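Local coordinates for competence damage-inducible protein A (PDB 5V01) that is of unknown function but belongs to the CinA family, some of whose members deamidate nicotinamide mononucleotide, at residues E17-V22 with Y160-L165; R32-E37 with A101-D106. One frame throughout, in Å; residues are numbered along the deposited sequence.

Interaction 2 lies along the chain inside the loop that interaction 1 closes, and the two sit about 16 Å apart, centre to centre. Helix 15-29, which supplies E17-V22, leads directly into strand 33-37, so one piece of chain serves both contacts. Interaction 1 belongs to the helix layer on one face of the five-stranded mixed sheet; interaction 2 lies toward the other face, where helix 89-103 ends. They meet where helix packs on sheet: L165 CD2 of helix 150-169 lies 3.8 Å from L33 CD2 of strand 33-37. A bound sodium ion lies about 6 Å from the V22 side chain.

Interaction 1: residues E17-V22 with Y160-L165; sequences ELTAEV and YALAAL
T19 OG1, in one of the two conformers deposited for this residue, is hydrogen-bonded to T15 O one helical turn back and lies 3.7 Å from L162 CD1. In this conformer the hydroxyl has its partner in its own helix and meets the leucine by van der Waals contact; the second conformer leaves this detail less certain. L162 also packs on L44, A47 and L48 of helix 43-50. No hydrogen bond joins the two segments; apolar side chains do the work. L18 reaches across with its CB 4.1 Å from L162 CB, and its forked end rests on A163: CD1 is 4.0 Å and CD2 4.1 Å from A163 CB, so both methyls share the small side chain. With its CG anti to the carbonyl carbon (chi1 -73°), L18 directs this fork over the neighbouring helix. The pair, helices 15-29 and 150-169, lies on one face of the mixed beta-sheet of this alpha/beta fold, and the two segments run in roughly the same direction, their axes 9.3 Å apart at closest and inclined by 35°. A turn further on, V22 meets L165 at about a right angle. V22 CG1, anti to the backbone N (chi1 163°), comes within 3.5 Å of L165 CD2, the closest apolar approach, whereas CG2 lies 3.8 Å from L162 O, a backbone atom of the facing helix.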
ATOM      1  N   GLU A  17     -16.539  -8.062  -3.902  1.00 13.73           N
ATOM      2  CA  GLU A  17     -17.845  -7.597  -4.335  1.00 14.44           C
ATOM      3  C   GLU A  17     -17.986  -6.079  -4.119  1.00 13.39           C
ATOM      4  O   GLU A  17     -18.494  -5.350  -4.965  1.00 14.70           O
ATOM      5  CB  GLU A  17     -18.884  -8.376  -3.560  1.00 15.06           C
ATOM      6  CG  GLU A  17     -20.281  -8.310  -4.118  1.00 15.24           C
ATOM      7  CD  GLU A  17     -21.232  -9.227  -3.390  1.00 14.66           C
ATOM      8  OE1 GLU A  17     -22.428  -9.106  -3.693  1.00 16.53           O
ATOM      9  OE2 GLU A  17     -20.816 -10.047  -2.528  1.00 19.32           O
ATOM     10  N   LEU A  18     -17.466  -5.583  -2.995  1.00 12.26           N
ATOM     11  CA  LEU A  18     -17.497  -4.149  -2.706  1.00 12.24           C
ATOM     12  C   LEU A  18     -16.617  -3.359  -3.649  1.00 12.21           C
ATOM     13  O   LEU A  18     -17.001  -2.289  -4.140  1.00 14.13           O
ATOM     14  CB  LEU A  18     -17.073  -3.885  -1.274  1.00 13.37           C
ATOM     15  CG  LEU A  18     -18.075  -4.268  -0.190  1.00 15.10           C
ATOM     16  CD1 LEU A  18     -17.387  -4.189   1.168  1.00 15.48           C
ATOM     17  CD2 LEU A  18     -19.337  -3.405  -0.224  1.00 17.37           C
ATOM     18  N   THR A  19     -15.439  -3.907  -3.905  0.50 13.03           N
ATOM     19  CA  THR A  19     -14.517  -3.264  -4.788  0.50 14.78           C
ATOM     20  C   THR A  19     -15.080  -3.131  -6.223  0.50 13.97           C
ATOM     21  O   THR A  19     -14.850  -2.122  -6.900  0.50 14.57           O
ATOM     22  CB  THR A  19     -13.187  -4.011  -4.766  0.50 17.81           C
ATOM     23  OG1 THR A  19     -12.650  -4.049  -3.428  0.50 17.75           O
ATOM     24  CG2 THR A  19     -12.270  -3.277  -5.581  0.50 21.74           C
ATOM     25  N   ALA A  20     -15.853  -4.128  -6.656  1.00 13.25           N
ATOM     26  CA  ALA A  20     -16.531  -4.097  -7.968  1.00 14.70           C
ATOM     27  C   ALA A  20     -17.548  -2.957  -8.036  1.00 14.58           C
ATOM     28  O   ALA A  20     -17.627  -2.220  -9.031  1.00 14.68           O
ATOM     29  CB  ALA A  20     -17.189  -5.420  -8.273  1.00 15.52           C
ATOM     30  N   GLU A  21     -18.326  -2.819  -6.963  1.00 13.84           N
ATOM     31  CA  GLU A  21     -19.351  -1.790  -6.919  1.00 14.75           C
ATOM     32  C   GLU A  21     -18.710  -0.401  -6.877  1.00 14.49           C
ATOM     33  O   GLU A  21     -19.149   0.542  -7.558  1.00 16.43           O
ATOM     34  CB  GLU A  21     -20.242  -2.037  -5.707  1.00 17.49           C
ATOM     35  CG  GLU A  21     -21.417  -1.113  -5.574  1.00 19.92           C
ATOM     36  CD  GLU A  21     -22.297  -1.473  -4.389  1.00 22.01           C
ATOM     37  OE1 GLU A  21     -22.053  -2.493  -3.707  1.00 22.91           O
ATOM     38  OE2 GLU A  21     -23.211  -0.686  -4.121  1.00 31.47           O
ATOM     39  N   VAL A  22     -17.642  -0.283  -6.082  1.00 13.27           N
ATOM     40  CA  VAL A  22     -16.904   0.987  -5.983  1.00 13.48           C
ATOM     41  C   VAL A  22     -16.288   1.393  -7.326  1.00 13.27           C
ATOM     42  O   VAL A  22     -16.420   2.521  -7.768  1.00 14.36           O
ATOM     43  CB  VAL A  22     -15.812   0.908  -4.897  1.00 14.30           C
ATOM     44  CG1 VAL A  22     -14.754   2.009  -5.023  1.00 15.16           C
ATOM     45  CG2 VAL A  22     -16.460   0.930  -3.513  1.00 14.96           C
ATOM     46  N   TYR A 160     -14.994  -2.225   5.921  1.00 12.33           N
ATOM     47  CA  TYR A 160     -15.799  -1.076   6.362  1.00 13.51           C
ATOM     48  C   TYR A 160     -15.482   0.153   5.518  1.00 12.48           C
ATOM     49  O   TYR A 160     -16.375   0.885   5.106  1.00 14.39           O
ATOM     50  CB  TYR A 160     -15.547  -0.783   7.844  1.00 14.01           C
ATOM     51  CG  TYR A 160     -16.426   0.314   8.369  1.00 14.23           C
ATOM     52  CD1 TYR A 160     -17.744   0.048   8.671  1.00 19.68           C
ATOM     53  CD2 TYR A 160     -15.975   1.624   8.491  1.00 15.59           C
ATOM     54  CE1 TYR A 160     -18.586   1.033   9.115  1.00 23.70           C
ATOM     55  CE2 TYR A 160     -16.825   2.611   8.937  1.00 18.59           C
ATOM     56  CZ  TYR A 160     -18.130   2.306   9.234  1.00 21.35           C
ATOM     57  OH  TYR A 160     -19.004   3.264   9.679  1.00 25.64           O
ATOM     58  N   ALA A 161     -14.196   0.402   5.292  1.00 11.79           N
ATOM     59  CA  ALA A 161     -13.803   1.552   4.485  1.00 11.67           C
ATOM     60  C   ALA A 161     -14.465   1.531   3.114  1.00 11.54           C
ATOM     61  O   ALA A 161     -14.942   2.554   2.618  1.00 11.75           O
ATOM     62  CB  ALA A 161     -12.297   1.634   4.335  1.00 11.65           C
ATOM     63  N   LEU A 162     -14.479   0.338   2.510  1.00 11.70           N
ATOM     64  CA  LEU A 162     -15.040   0.163   1.185  1.00 12.22           C
ATOM     65  C   LEU A 162     -16.572   0.223   1.187  1.00 11.50           C
ATOM     66  O   LEU A 162     -17.161   0.786   0.268  1.00 13.27           O
ATOM     67  CB  LEU A 162     -14.564  -1.147   0.556  1.00 12.91           C
ATOM     68  CG  LEU A 162     -13.068  -1.194   0.218  1.00 12.94           C
ATOM     69  CD1 LEU A 162     -12.630  -2.649   0.001  1.00 13.82           C
ATOM     70  CD2 LEU A 162     -12.741  -0.328  -0.990  1.00 14.44           C
ATOM     71  N   ALA A 163     -17.202  -0.423   2.171  1.00 12.18           N
ATOM     72  CA  ALA A 163     -18.668  -0.427   2.255  1.00 12.21           C
ATOM     73  C   ALA A 163     -19.169   1.000   2.461  1.00 12.47           C
ATOM     74  O   ALA A 163     -20.143   1.428   1.826  1.00 13.96           O
ATOM     75  CB  ALA A 163     -19.143  -1.336   3.366  1.00 13.82           C
ATOM     76  N   ALA A 164     -18.497   1.748   3.331  1.00 12.42           N
ATOM     77  CA  ALA A 164     -18.899   3.146   3.564  1.00 12.72           C
ATOM     78  C   ALA A 164     -18.673   4.002   2.313  1.00 12.53           C
ATOM     79  O   ALA A 164     -19.484   4.855   1.944  1.00 14.36           O
ATOM     80  CB  ALA A 164     -18.157   3.723   4.747  1.00 13.19           C
ATOM     81  N   LEU A 165     -17.546   3.766   1.626  1.00 12.10           N
ATOM     82  CA  LEU A 165     -17.289   4.460   0.371  1.00 12.30           C
ATOM     83  C   LEU A 165     -18.394   4.168  -0.656  1.00 13.34           C
ATOM     84  O   LEU A 165     -18.850   5.084  -1.335  1.00 14.14           O
ATOM     85  CB  LEU A 165     -15.942   4.035  -0.203  1.00 12.23           C
ATOM     86  CG  LEU A 165     -15.611   4.649  -1.573  1.00 13.31           C
ATOM     87  CD1 LEU A 165     -15.526   6.171  -1.492  1.00 15.12           C
ATOM     88  CD2 LEU A 165     -14.340   4.054  -2.162  1.00 14.36           C
TER

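Interaction 2: residues R32-E37 with A101-D106; sequences RLTTAE and ALAGAD
T34 lays its branched side chain over two alanine methyls, A103 CB by the hydroxyl branch and A105 CB beside the methyl branch. OG1, anti to the backbone N (chi1 -171°), lies 3.3 Å from A103 CB, a plain contact, since the hydroxyl's polar partner is T60 O on the adjoining strand. The same rotamer sets CG2 between the backbone N and the carbonyl carbon, where it packs 3.7 Å from A105 CB. That alanine methyl also approaches the backbone, 3.6 Å from R32 O.

The contact marks the close of a beta-alpha-beta crossover: the connection from strand 58-64 runs through three helices, the last of them 89-103, and enters strand 107-113 on the far side of strand 33-37, parallel to it. G104, with positive phi, is the first residue to leave the helix, and A105 and D106 bring the chain alongside R32. There two bonds join the same pair of residues. D106 N donates to R32 O at 2.9 Å, tilted 27° from the carbonyl plane. In return R32 N donates to D106 OD2, also at 2.9 Å and straighter (154°), using the anti lone pair of that oxygen. Both carboxylate oxygens have partners, since D106 OD1 forms a salt bridge with R136, while the R32 guanidinium pairs instead with D59, in a salt bridge, and with A55 O, its NE being 6.4 Å from D106 OD2. On helix 89-103, L102 packs against N72 of the second subunit.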
ATOM      1  N   ARG A  32     -11.506   9.603  -9.359  1.00 14.75           N
ATOM      2  CA  ARG A  32     -10.345   8.822  -8.989  1.00 14.80           C
ATOM      3  C   ARG A  32     -10.173   8.846  -7.483  1.00 13.62           C
ATOM      4  O   ARG A  32     -10.394   9.868  -6.824  1.00 14.70           O
ATOM      5  CB  ARG A  32      -9.093   9.345  -9.693  1.00 16.71           C
ATOM      6  CG  ARG A  32      -9.230   9.244 -11.193  1.00 19.57           C
ATOM      7  CD  ARG A  32      -7.942   9.559 -11.915  1.00 20.93           C
ATOM      8  NE  ARG A  32      -6.969   8.480 -11.783  1.00 21.55           N
ATOM      9  CZ  ARG A  32      -6.996   7.324 -12.452  1.00 22.07           C
ATOM     10  NH1 ARG A  32      -7.960   7.044 -13.338  1.00 21.70           N
ATOM     11  NH2 ARG A  32      -6.029   6.433 -12.249  1.00 22.23           N
ATOM     12  N   LEU A  33      -9.784   7.696  -6.964  1.00 12.58           N
ATOM     13  CA  LEU A  33      -9.633   7.421  -5.541  1.00 11.52           C
ATOM     14  C   LEU A  33      -8.149   7.255  -5.213  1.00 11.10           C
ATOM     15  O   LEU A  33      -7.393   6.715  -6.023  1.00 12.18           O
ATOM     16  CB  LEU A  33     -10.360   6.104  -5.253  1.00 11.64           C
ATOM     17  CG  LEU A  33     -10.275   5.514  -3.853  1.00 11.85           C
ATOM     18  CD1 LEU A  33     -10.941   6.410  -2.804  1.00 12.42           C
ATOM     19  CD2 LEU A  33     -10.921   4.127  -3.865  1.00 12.96           C
ATOM     20  N   THR A  34      -7.766   7.635  -3.997  1.00 10.86           N
ATOM     21  CA  THR A  34      -6.415   7.405  -3.457  1.00 10.32           C
ATOM     22  C   THR A  34      -6.561   7.013  -1.989  1.00  9.54           C
ATOM     23  O   THR A  34      -7.596   7.272  -1.359  1.00 11.15           O
ATOM     24  CB  THR A  34      -5.538   8.639  -3.626  1.00 10.94           C
ATOM     25  OG1 THR A  34      -4.210   8.326  -3.288  1.00 12.47           O
ATOM     26  CG2 THR A  34      -5.984   9.788  -2.787  1.00 11.51           C
ATOM     27  N   THR A  35      -5.535   6.355  -1.458  1.00  9.50           N
ATOM     28  CA  THR A  35      -5.590   5.814  -0.104  1.00  9.87           C
ATOM     29  C   THR A  35      -4.323   6.053   0.682  1.00  9.84           C
ATOM     30  O   THR A  35      -3.211   6.007   0.128  1.00  9.52           O
ATOM     31  CB  THR A  35      -5.878   4.300  -0.102  1.00 10.78           C
ATOM     32  OG1 THR A  35      -4.870   3.590  -0.827  1.00 11.66           O
ATOM     33  CG2 THR A  35      -7.240   3.995  -0.648  1.00 11.17           C
ATOM     34  N   ALA A  36      -4.496   6.242   1.989  1.00  9.37           N
ATOM     35  CA  ALA A  36      -3.379   6.339   2.937  1.00  9.58           C
ATOM     36  C   ALA A  36      -3.701   5.439   4.121  1.00  9.73           C
ATOM     37  O   ALA A  36      -4.752   5.569   4.740  1.00 11.55           O
ATOM     38  CB  ALA A  36      -3.160   7.775   3.407  1.00 10.77           C
ATOM     39  N   GLU A  37      -2.792   4.524   4.432  1.00  9.44           N
ATOM     40  CA  GLU A  37      -3.003   3.511   5.454  1.00  9.99           C
ATOM     41  C   GLU A  37      -1.871   3.489   6.444  1.00 10.37           C
ATOM     42  O   GLU A  37      -0.743   3.871   6.136  1.00 11.93           O
ATOM     43  CB  GLU A  37      -3.034   2.132   4.769  1.00 11.28           C
ATOM     44  CG  GLU A  37      -4.188   1.927   3.817  1.00 11.31           C
ATOM     45  CD  GLU A  37      -4.102   0.569   3.135  1.00 10.64           C
ATOM     46  OE1 GLU A  37      -4.327  -0.466   3.812  1.00 10.29           O
ATOM     47  OE2 GLU A  37      -3.845   0.555   1.921  1.00 11.14           O
ATOM     48  N   ALA A 101      -3.843  15.529  -2.005  1.00 16.04           N
ATOM     49  CA  ALA A 101      -2.952  16.475  -2.680  1.00 17.94           C
ATOM     50  C   ALA A 101      -1.867  15.751  -3.485  1.00 16.66           C
ATOM     51  O   ALA A 101      -1.623  16.104  -4.638  1.00 20.17           O
ATOM     52  CB  ALA A 101      -2.324  17.425  -1.678  1.00 20.01           C
ATOM     53  N   LEU A 102      -1.207  14.760  -2.882  1.00 14.70           N
ATOM     54  CA  LEU A 102      -0.149  14.041  -3.570  1.00 15.25           C
ATOM     55  C   LEU A 102      -0.661  13.360  -4.835  1.00 16.08           C
ATOM     56  O   LEU A 102      -0.024  13.449  -5.892  1.00 21.14           O
ATOM     57  CB  LEU A 102       0.479  13.031  -2.622  1.00 15.13           C
ATOM     58  CG  LEU A 102       1.601  12.135  -3.174  1.00 15.71           C
ATOM     59  CD1 LEU A 102       2.810  12.941  -3.650  1.00 17.51           C
ATOM     60  CD2 LEU A 102       2.088  11.127  -2.142  1.00 17.61           C
ATOM     61  N   ALA A 103      -1.791  12.659  -4.722  1.00 14.27           N
ATOM     62  CA  ALA A 103      -2.358  11.901  -5.850  1.00 16.36           C
ATOM     63  C   ALA A 103      -3.137  12.740  -6.871  1.00 16.86           C
ATOM     64  O   ALA A 103      -3.385  12.283  -7.972  1.00 21.20           O
ATOM     65  CB  ALA A 103      -3.234  10.775  -5.325  1.00 17.75           C
ATOM     66  N   GLY A 104      -3.561  13.949  -6.499  1.00 17.53           N
ATOM     67  CA  GLY A 104      -4.420  14.757  -7.379  1.00 19.46           C
ATOM     68  C   GLY A 104      -5.775  14.110  -7.623  1.00 19.89           C
ATOM     69  O   GLY A 104      -6.398  14.311  -8.665  1.00 23.95           O
ATOM     70  N   ALA A 105      -6.219  13.336  -6.639  1.00 17.56           N
ATOM     71  CA  ALA A 105      -7.414  12.524  -6.750  1.00 17.54           C
ATOM     72  C   ALA A 105      -8.656  13.327  -6.362  1.00 17.47           C
ATOM     73  O   ALA A 105      -8.571  14.437  -5.851  1.00 19.20           O
ATOM     74  CB  ALA A 105      -7.277  11.307  -5.848  1.00 17.08           C
ATOM     75  N   ASP A 106      -9.813  12.742  -6.631  1.00 15.97           N
ATOM     76  CA  ASP A 106     -11.093  13.317  -6.219  1.00 16.03           C
ATOM     77  C   ASP A 106     -11.510  12.889  -4.807  1.00 14.67           C
ATOM     78  O   ASP A 106     -12.173  13.655  -4.080  1.00 17.15           O
ATOM     79  CB  ASP A 106     -12.175  12.900  -7.209  1.00 17.40           C
ATOM     80  CG  ASP A 106     -11.857  13.324  -8.616  1.00 18.92           C
ATOM     81  OD1 ASP A 106     -12.029  14.521  -8.884  1.00 25.72           O
ATOM     82  OD2 ASP A 106     -11.465  12.467  -9.454  1.00 20.26           O
TER